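Long-range contact in N-acetyltransferase family protein (Bacillus anthracis, PDB 3LNB), which transfers acetyl groups from acetyl-coenzyme A to arylamine substrates and inactivates the sulfonamide antibiotic sulfamethoxazole: residues L98-L110 with I141-G155. The protein carries 1 engineered substitution. Sequence-based numbering, arbitrary orientation.
With COA (coenzyme A), chain B.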
loop_
_atom_site.group_PDB
_atom_site.type_symbol
_atom_site.label_atom_id
_atom_site.label_comp_id
_atom_site.label_asym_id
_atom_site.label_seq_id
_atom_site.Cartn_x
_atom_site.Cartn_y
_atom_site.Cartn_z
ATOM N N LEU A 98 3.701 5.817 -0.359
ATOM C CA LEU A 98 2.313 5.656 -0.755
ATOM C C LEU A 98 2.164 4.378 -1.582
ATOM O O LEU A 98 3.145 3.704 -1.895
ATOM C CB LEU A 98 1.841 6.882 -1.547
ATOM C CG LEU A 98 1.714 8.179 -0.730
ATOM C CD1 LEU A 98 1.367 9.353 -1.645
ATOM C CD2 LEU A 98 0.637 8.011 0.333
ATOM N N CYS A 99 0.931 4.060 -1.945
ATOM C CA CYS A 99 0.634 2.856 -2.710
ATOM C C CYS A 99 1.516 2.599 -3.934
ATOM O O CYS A 99 2.042 1.497 -4.096
ATOM C CB CYS A 99 -0.831 2.876 -3.136
ATOM S SG CYS A 99 -1.267 4.285 -4.160
ATOM N N TYR A 100 1.685 3.599 -4.797
ATOM C CA TYR A 100 2.495 3.400 -5.995
ATOM C C TYR A 100 3.973 3.112 -5.719
ATOM O O TYR A 100 4.688 2.625 -6.598
ATOM C CB TYR A 100 2.364 4.592 -6.950
ATOM C CG TYR A 100 2.652 5.930 -6.334
ATOM C CD1 TYR A 100 1.634 6.691 -5.761
ATOM C CD2 TYR A 100 3.950 6.433 -6.303
ATOM C CE1 TYR A 100 1.903 7.922 -5.173
ATOM C CE2 TYR A 100 4.228 7.654 -5.714
ATOM C CZ TYR A 100 3.202 8.394 -5.151
ATOM O OH TYR A 100 3.491 9.599 -4.553
ATOM N N GLU A 101 4.437 3.414 -4.509
ATOM C CA GLU A 101 5.828 3.140 -4.154
ATOM C C GLU A 101 5.903 1.770 -3.503
ATOM O O GLU A 101 6.737 0.941 -3.866
ATOM C CB GLU A 101 6.364 4.201 -3.195
ATOM C CG GLU A 101 6.374 5.599 -3.790
ATOM C CD GLU A 101 6.754 6.658 -2.776
ATOM O OE1 GLU A 101 7.967 6.900 -2.580
ATOM O OE2 GLU A 101 5.833 7.237 -2.169
ATOM N N LEU A 102 5.020 1.534 -2.541
ATOM C CA LEU A 102 4.978 0.258 -1.844
ATOM C C LEU A 102 4.781 -0.898 -2.825
ATOM O O LEU A 102 5.527 -1.878 -2.792
ATOM C CB LEU A 102 3.851 0.267 -0.806
ATOM C CG LEU A 102 4.080 1.192 0.397
ATOM C CD1 LEU A 102 2.802 1.332 1.222
ATOM C CD2 LEU A 102 5.216 0.617 1.244
ATOM N N ASN A 103 3.792 -0.780 -3.705
ATOM C CA ASN A 103 3.526 -1.846 -4.663
ATOM C C ASN A 103 4.512 -1.929 -5.822
ATOM O O ASN A 103 4.661 -2.984 -6.424
ATOM C CB ASN A 103 2.092 -1.759 -5.189
ATOM C CG ASN A 103 1.074 -2.233 -4.161
ATOM O OD1 ASN A 103 1.361 -3.116 -3.350
ATOM N ND2 ASN A 103 -0.121 -1.661 -4.199
ATOM N N SER A 104 5.174 -0.825 -6.147
ATOM C CA SER A 104 6.167 -0.866 -7.210
ATOM C C SER A 104 7.358 -1.660 -6.669
ATOM O O SER A 104 7.928 -2.496 -7.367
ATOM C CB SER A 104 6.615 0.545 -7.605
ATOM O OG SER A 104 5.685 1.157 -8.482
ATOM N N LEU A 105 7.719 -1.400 -5.418
ATOM C CA LEU A 105 8.826 -2.107 -4.783
ATOM C C LEU A 105 8.516 -3.592 -4.700
ATOM O O LEU A 105 9.333 -4.430 -5.090
ATOM C CB LEU A 105 9.084 -1.564 -3.378
ATOM C CG LEU A 105 10.162 -2.315 -2.586
ATOM C CD1 LEU A 105 11.512 -2.206 -3.298
ATOM C CD2 LEU A 105 10.252 -1.740 -1.191
ATOM N N LEU A 106 7.334 -3.918 -4.189
ATOM C CA LEU A 106 6.929 -5.313 -4.072
ATOM C C LEU A 106 6.931 -5.966 -5.454
ATOM O O LEU A 106 7.277 -7.137 -5.592
ATOM C CB LEU A 106 5.536 -5.418 -3.443
ATOM C CG LEU A 106 4.952 -6.832 -3.330
ATOM C CD1 LEU A 106 5.906 -7.723 -2.546
ATOM C CD2 LEU A 106 3.599 -6.778 -2.639
ATOM N N TYR A 107 6.538 -5.207 -6.473
ATOM C CA TYR A 107 6.520 -5.732 -7.834
ATOM C C TYR A 107 7.928 -6.201 -8.199
ATOM O O TYR A 107 8.127 -7.348 -8.601
ATOM C CB TYR A 107 6.069 -4.657 -8.830
ATOM C CG TYR A 107 6.451 -4.966 -10.265
ATOM C CD1 TYR A 107 5.731 -5.895 -11.021
ATOM C CD2 TYR A 107 7.576 -4.379 -10.844
ATOM C CE1 TYR A 107 6.130 -6.239 -12.320
ATOM C CE2 TYR A 107 7.986 -4.711 -12.139
ATOM C CZ TYR A 107 7.261 -5.646 -12.870
ATOM O OH TYR A 107 7.707 -6.015 -14.119
ATOM N N TYR A 108 8.900 -5.305 -8.064
ATOM C CA TYR A 108 10.278 -5.642 -8.384
ATOM C C TYR A 108 10.737 -6.854 -7.587
ATOM O O TYR A 108 11.360 -7.760 -8.137
ATOM C CB TYR A 108 11.210 -4.456 -8.106
ATOM C CG TYR A 108 11.106 -3.352 -9.133
ATOM C CD1 TYR A 108 11.286 -3.622 -10.489
ATOM C CD2 TYR A 108 10.825 -2.041 -8.756
ATOM C CE1 TYR A 108 11.190 -2.613 -11.452
ATOM C CE2 TYR A 108 10.723 -1.019 -9.712
ATOM C CZ TYR A 108 10.909 -1.315 -11.057
ATOM O OH TYR A 108 10.830 -0.320 -12.010
ATOM N N PHE A 109 10.419 -6.870 -6.298
ATOM C CA PHE A 109 10.812 -7.985 -5.449
ATOM C C PHE A 109 10.239 -9.300 -5.972
ATOM O O PHE A 109 10.970 -10.279 -6.139
ATOM C CB PHE A 109 10.337 -7.768 -4.010
ATOM C CG PHE A 109 10.752 -8.869 -3.068
ATOM C CD1 PHE A 109 12.090 -9.050 -2.740
ATOM C CD2 PHE A 109 9.809 -9.738 -2.535
ATOM C CE1 PHE A 109 12.484 -10.087 -1.892
ATOM C CE2 PHE A 109 10.192 -10.780 -1.685
ATOM C CZ PHE A 109 11.531 -10.954 -1.364
ATOM N N LEU A 110 8.936 -9.318 -6.233
ATOM C CA LEU A 110 8.287 -10.526 -6.725
ATOM C C LEU A 110 8.816 -10.956 -8.094
ATOM O O LEU A 110 8.813 -12.146 -8.417
ATOM C CB LEU A 110 6.769 -10.338 -6.772
ATOM C CG LEU A 110 6.097 -10.157 -5.402
ATOM C CD1 LEU A 110 4.581 -10.073 -5.574
ATOM C CD2 LEU A 110 6.462 -11.323 -4.490
ATOM N N ILE A 141 -0.796 -4.850 -7.790
ATOM C CA ILE A 141 -0.149 -5.937 -8.511
ATOM C C ILE A 141 -1.116 -7.067 -8.829
ATOM O O ILE A 141 -1.938 -7.444 -7.996
ATOM C CB ILE A 141 1.009 -6.545 -7.675
ATOM C CG1 ILE A 141 2.128 -5.519 -7.492
ATOM C CG2 ILE A 141 1.537 -7.804 -8.346
ATOM C CD1 ILE A 141 3.147 -5.921 -6.440
ATOM N N ILE A 142 -1.019 -7.602 -10.040
ATOM C CA ILE A 142 -1.844 -8.734 -10.432
ATOM C C ILE A 142 -0.865 -9.895 -10.605
ATOM O O ILE A 142 0.108 -9.787 -11.346
ATOM C CB ILE A 142 -2.595 -8.478 -11.759
ATOM C CG1 ILE A 142 -3.526 -7.271 -11.608
ATOM C CG2 ILE A 142 -3.384 -9.717 -12.161
ATOM C CD1 ILE A 142 -4.548 -7.411 -10.494
ATOM N N LEU A 143 -1.119 -10.988 -9.895
ATOM C CA LEU A 143 -0.262 -12.168 -9.941
ATOM C C LEU A 143 -0.974 -13.351 -10.577
ATOM O O LEU A 143 -2.129 -13.636 -10.249
ATOM C CB LEU A 143 0.168 -12.575 -8.521
ATOM C CG LEU A 143 0.785 -13.982 -8.405
ATOM C CD1 LEU A 143 2.227 -13.943 -8.877
ATOM C CD2 LEU A 143 0.721 -14.484 -6.972
ATOM N N HIS A 144 -0.281 -14.034 -11.483
ATOM C CA HIS A 144 -0.844 -15.211 -12.126
ATOM C C HIS A 144 -0.114 -16.414 -11.552
ATOM O O HIS A 144 1.105 -16.528 -11.681
ATOM C CB HIS A 144 -0.643 -15.180 -13.642
ATOM C CG HIS A 144 -1.452 -16.211 -14.365
ATOM N ND1 HIS A 144 -2.824 -16.132 -14.474
ATOM C CD2 HIS A 144 -1.094 -17.377 -14.951
ATOM C CE1 HIS A 144 -3.278 -17.207 -15.094
ATOM N NE2 HIS A 144 -2.249 -17.979 -15.392
ATOM N N HIS A 145 -0.864 -17.314 -10.925
ATOM C CA HIS A 145 -0.270 -18.492 -10.314
ATOM C C HIS A 145 -1.158 -19.722 -10.459
ATOM O O HIS A 145 -2.310 -19.722 -10.028
ATOM C CB HIS A 145 -0.007 -18.225 -8.828
ATOM C CG HIS A 145 0.505 -19.415 -8.082
ATOM N ND1 HIS A 145 1.764 -19.935 -8.285
ATOM C CD2 HIS A 145 -0.090 -20.218 -7.167
ATOM C CE1 HIS A 145 1.923 -21.008 -7.531
ATOM N NE2 HIS A 145 0.812 -21.202 -6.844
ATOM N N ASN A 146 -0.611 -20.774 -11.065
ATOM C CA ASN A 146 -1.352 -22.017 -11.256
ATOM C C ASN A 146 -2.707 -21.784 -11.906
ATOM O O ASN A 146 -3.739 -22.213 -11.375
ATOM C CB ASN A 146 -1.572 -22.718 -9.917
ATOM C CG ASN A 146 -0.304 -23.295 -9.345
ATOM O OD1 ASN A 146 -0.320 -23.917 -8.279
ATOM N ND2 ASN A 146 0.811 -23.103 -10.051
ATOM N N LYS A 147 -2.702 -21.083 -13.034
ATOM C CA LYS A 147 -3.918 -20.801 -13.783
ATOM C C LYS A 147 -4.908 -19.862 -13.098
ATOM O O LYS A 147 -6.047 -19.728 -13.546
ATOM C CB LYS A 147 -4.626 -22.112 -14.119
ATOM C CG LYS A 147 -3.721 -23.143 -14.770
ATOM C CD LYS A 147 -4.548 -24.214 -15.449
ATOM C CE LYS A 147 -5.477 -24.893 -14.469
ATOM N NZ LYS A 147 -6.456 -25.758 -15.178
ATOM N N LYS A 148 -4.481 -19.210 -12.024
ATOM C CA LYS A 148 -5.362 -18.295 -11.301
ATOM C C LYS A 148 -4.749 -16.911 -11.112
ATOM O O LYS A 148 -3.536 -16.778 -10.950
ATOM C CB LYS A 148 -5.711 -18.878 -9.932
ATOM C CG LYS A 148 -6.658 -20.062 -9.983
ATOM C CD LYS A 148 -7.062 -20.467 -8.576
ATOM C CE LYS A 148 -6.188 -21.585 -8.043
ATOM N NZ LYS A 148 -6.657 -22.895 -8.576
ATOM N N ASP A 149 -5.600 -15.886 -11.134
ATOM C CA ASP A 149 -5.152 -14.516 -10.945
ATOM C C ASP A 149 -5.474 -14.049 -9.532
ATOM O O ASP A 149 -6.505 -14.413 -8.969
ATOM C CB ASP A 149 -5.834 -13.567 -11.930
ATOM C CG ASP A 149 -5.254 -13.655 -13.323
ATOM O OD1 ASP A 149 -4.088 -14.077 -13.458
ATOM O OD2 ASP A 149 -5.962 -13.274 -14.282
ATOM N N TYR A 150 -4.584 -13.241 -8.973
ATOM C CA TYR A 150 -4.768 -12.702 -7.634
ATOM C C TYR A 150 -4.376 -11.245 -7.598
ATOM O O TYR A 150 -3.508 -10.802 -8.351
ATOM C CB TYR A 150 -3.889 -13.419 -6.614
ATOM C CG TYR A 150 -4.125 -14.897 -6.490
ATOM C CD1 TYR A 150 -3.664 -15.779 -7.463
ATOM C CD2 TYR A 150 -4.796 -15.420 -5.385
ATOM C CE1 TYR A 150 -3.860 -17.148 -7.341
ATOM C CE2 TYR A 150 -5.000 -16.785 -5.250
ATOM C CZ TYR A 150 -4.528 -17.644 -6.232
ATOM O OH TYR A 150 -4.709 -18.993 -6.097
ATOM N N VAL A 151 -5.026 -10.495 -6.720
ATOM C CA VAL A 151 -4.664 -9.098 -6.540
ATOM C C VAL A 151 -3.679 -9.109 -5.375
ATOM O O VAL A 151 -3.926 -9.743 -4.347
ATOM C CB VAL A 151 -5.880 -8.210 -6.162
ATOM C CG1 VAL A 151 -5.394 -6.894 -5.525
ATOM C CG2 VAL A 151 -6.709 -7.909 -7.409
ATOM N N ILE A 152 -2.551 -8.436 -5.557
ATOM C CA ILE A 152 -1.538 -8.334 -4.513
ATOM C C ILE A 152 -1.499 -6.846 -4.213
ATOM O O ILE A 152 -1.121 -6.048 -5.071
ATOM C CB ILE A 152 -0.143 -8.782 -5.009
ATOM C CG1 ILE A 152 -0.204 -10.214 -5.550
ATOM C CG2 ILE A 152 0.866 -8.709 -3.858
ATOM C CD1 ILE A 152 -0.626 -11.241 -4.519
ATOM N N ASP A 153 -1.899 -6.464 -3.007
ATOM C CA ASP A 153 -1.923 -5.052 -2.662
ATOM C C ASP A 153 -1.388 -4.752 -1.268
ATOM O O ASP A 153 -1.976 -5.146 -0.267
ATOM C CB ASP A 153 -3.352 -4.522 -2.789
ATOM C CG ASP A 153 -3.436 -3.006 -2.673
ATOM O OD1 ASP A 153 -2.402 -2.354 -2.408
ATOM O OD2 ASP A 153 -4.552 -2.473 -2.852
ATOM N N ALA A 154 -0.267 -4.047 -1.218
ATOM C CA ALA A 154 0.344 -3.675 0.050
ATOM C C ALA A 154 0.321 -2.161 0.194
ATOM O O ALA A 154 1.012 -1.607 1.046
ATOM C CB ALA A 154 1.779 -4.179 0.107
ATOM N N GLY A 155 -0.476 -1.494 -0.636
ATOM C CA GLY A 155 -0.528 -0.042 -0.578
ATOM C C GLY A 155 -1.841 0.603 -0.166
ATOM O O GLY A 155 -1.960 1.827 -0.209
HETATM N N1A COA B . -4.399 11.631 2.812
HETATM C C2A COA B . -4.053 12.390 3.837
HETATM N N3A COA B . -4.663 12.298 5.006
HETATM C C4A COA B . -5.659 11.422 5.185
HETATM C C5A COA B . -6.054 10.611 4.130
HETATM C C6A COA B . -5.389 10.734 2.916
HETATM N N6A COA B . -5.719 9.965 1.882
HETATM N N7A COA B . -7.039 9.834 4.570
HETATM C C8A COA B . -7.255 10.138 5.847
HETATM N N9A COA B . -6.416 11.100 6.230
HETATM C C1B COA B . -6.276 11.626 7.608
HETATM C C2B COA B . -7.568 12.223 8.165
HETATM O O2B COA B . -7.741 13.557 7.675
HETATM C C3B COA B . -7.244 12.237 9.658
HETATM O O3B COA B . -6.609 13.464 10.027
HETATM P P3B COA B . -6.874 14.065 11.497
HETATM O O7A COA B . -6.781 13.033 12.553
HETATM O O8A COA B . -5.812 15.257 11.700
HETATM O O9A COA B . -8.333 14.741 11.422
HETATM C C4B COA B . -6.274 11.063 9.824
HETATM O O4B COA B . -6.050 10.531 8.508
HETATM C C5B COA B . -6.878 9.962 10.695
HETATM O O5B COA B . -8.058 9.445 10.077
HETATM P P1A COA B . -9.000 8.430 10.893
HETATM O O1A COA B . -10.085 7.884 9.838
HETATM O O2A COA B . -9.629 9.087 12.059
HETATM O O3A COA B . -8.055 7.203 11.335
HETATM P P2A COA B . -7.627 5.993 10.363
HETATM O O4A COA B . -8.740 4.852 10.579
HETATM O O5A COA B . -6.269 5.513 10.705
HETATM O O6A COA B . -7.770 6.487 8.837
HETATM C CBP COA B . -6.165 6.042 7.027
HETATM C CCP COA B . -6.654 7.010 8.109
HETATM C CDP COA B . -5.536 4.813 7.685
HETATM C CEP COA B . -5.119 6.749 6.163
HETATM C CAP COA B . -7.342 5.621 6.144
HETATM O OAP COA B . -7.954 6.784 5.582
HETATM C C9P COA B . -6.887 4.711 5.001
HETATM O O9P COA B . -6.547 3.547 5.211
HETATM N N8P COA B . -6.906 5.283 3.799
HETATM C C7P COA B . -6.527 4.578 2.565
HETATM C C6P COA B . -5.681 5.488 1.671
HETATM C C5P COA B . -5.619 4.952 0.238
HETATM O O5P COA B . -6.595 5.040 -0.504
HETATM N N4P COA B . -4.458 4.420 -0.135
HETATM C C3P COA B . -4.263 3.863 -1.481
HETATM C C2P COA B . -4.010 4.971 -2.505
HETATM S S1P COA B . -2.391 5.805 -2.318
#
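Asn103 reaches from helix 99-110 to the loop that follows the 141-152 beta hairpin, joining two parts of the Cys-His-Asp triad expected of an arylamine N-acetyltransferase. Cys99 begins the helix, Asp153 follows the hairpin, and His138, on the strand leading into it, hydrogen-bonds Asp153 OD2; by family these are probably the catalytic residues.

The polar contacts centre on the Asn103 amide, suited to this place because it both accepts and donates. Ala154 N gives its hydrogen to Asn103 OD1 at 2.8 Å, in the carbonyl plane and on a lone pair. On the other branch, ND2 donates to Asp153 OD1 over 3.0 Å in a nearly straight bond (173°), and also to the carbonyl of Val139. Bonds through both branches fix the rotation of the amide. Asp153 CB points away from the helix, but CG anti to the backbone N (chi1 -170°) returns OD1 to it, where Asn103 ND2 and Gly155 N donate from opposite carboxylate faces, the latter making an Asx turn.

The apolar contacts lie farther along the helix. Ile141 CD1 packs 3.7 Å from Leu106 CG and also meets CB of Tyr107, while Leu106 CD2 touches Ile152 CG2 at 3.6 Å, the two side chains crossing at about a right angle. Branched aliphatic residues suit this buried seam between helix and hairpin.

Near the coenzyme A pocket the backbones close in, with Cys99 CA 3.8 Å from Gly155 CA; glycine, with no side chain, suits so close an approach. Gly155 O lies 3.3 Å from both Cys99 CB and coenzyme A C3P.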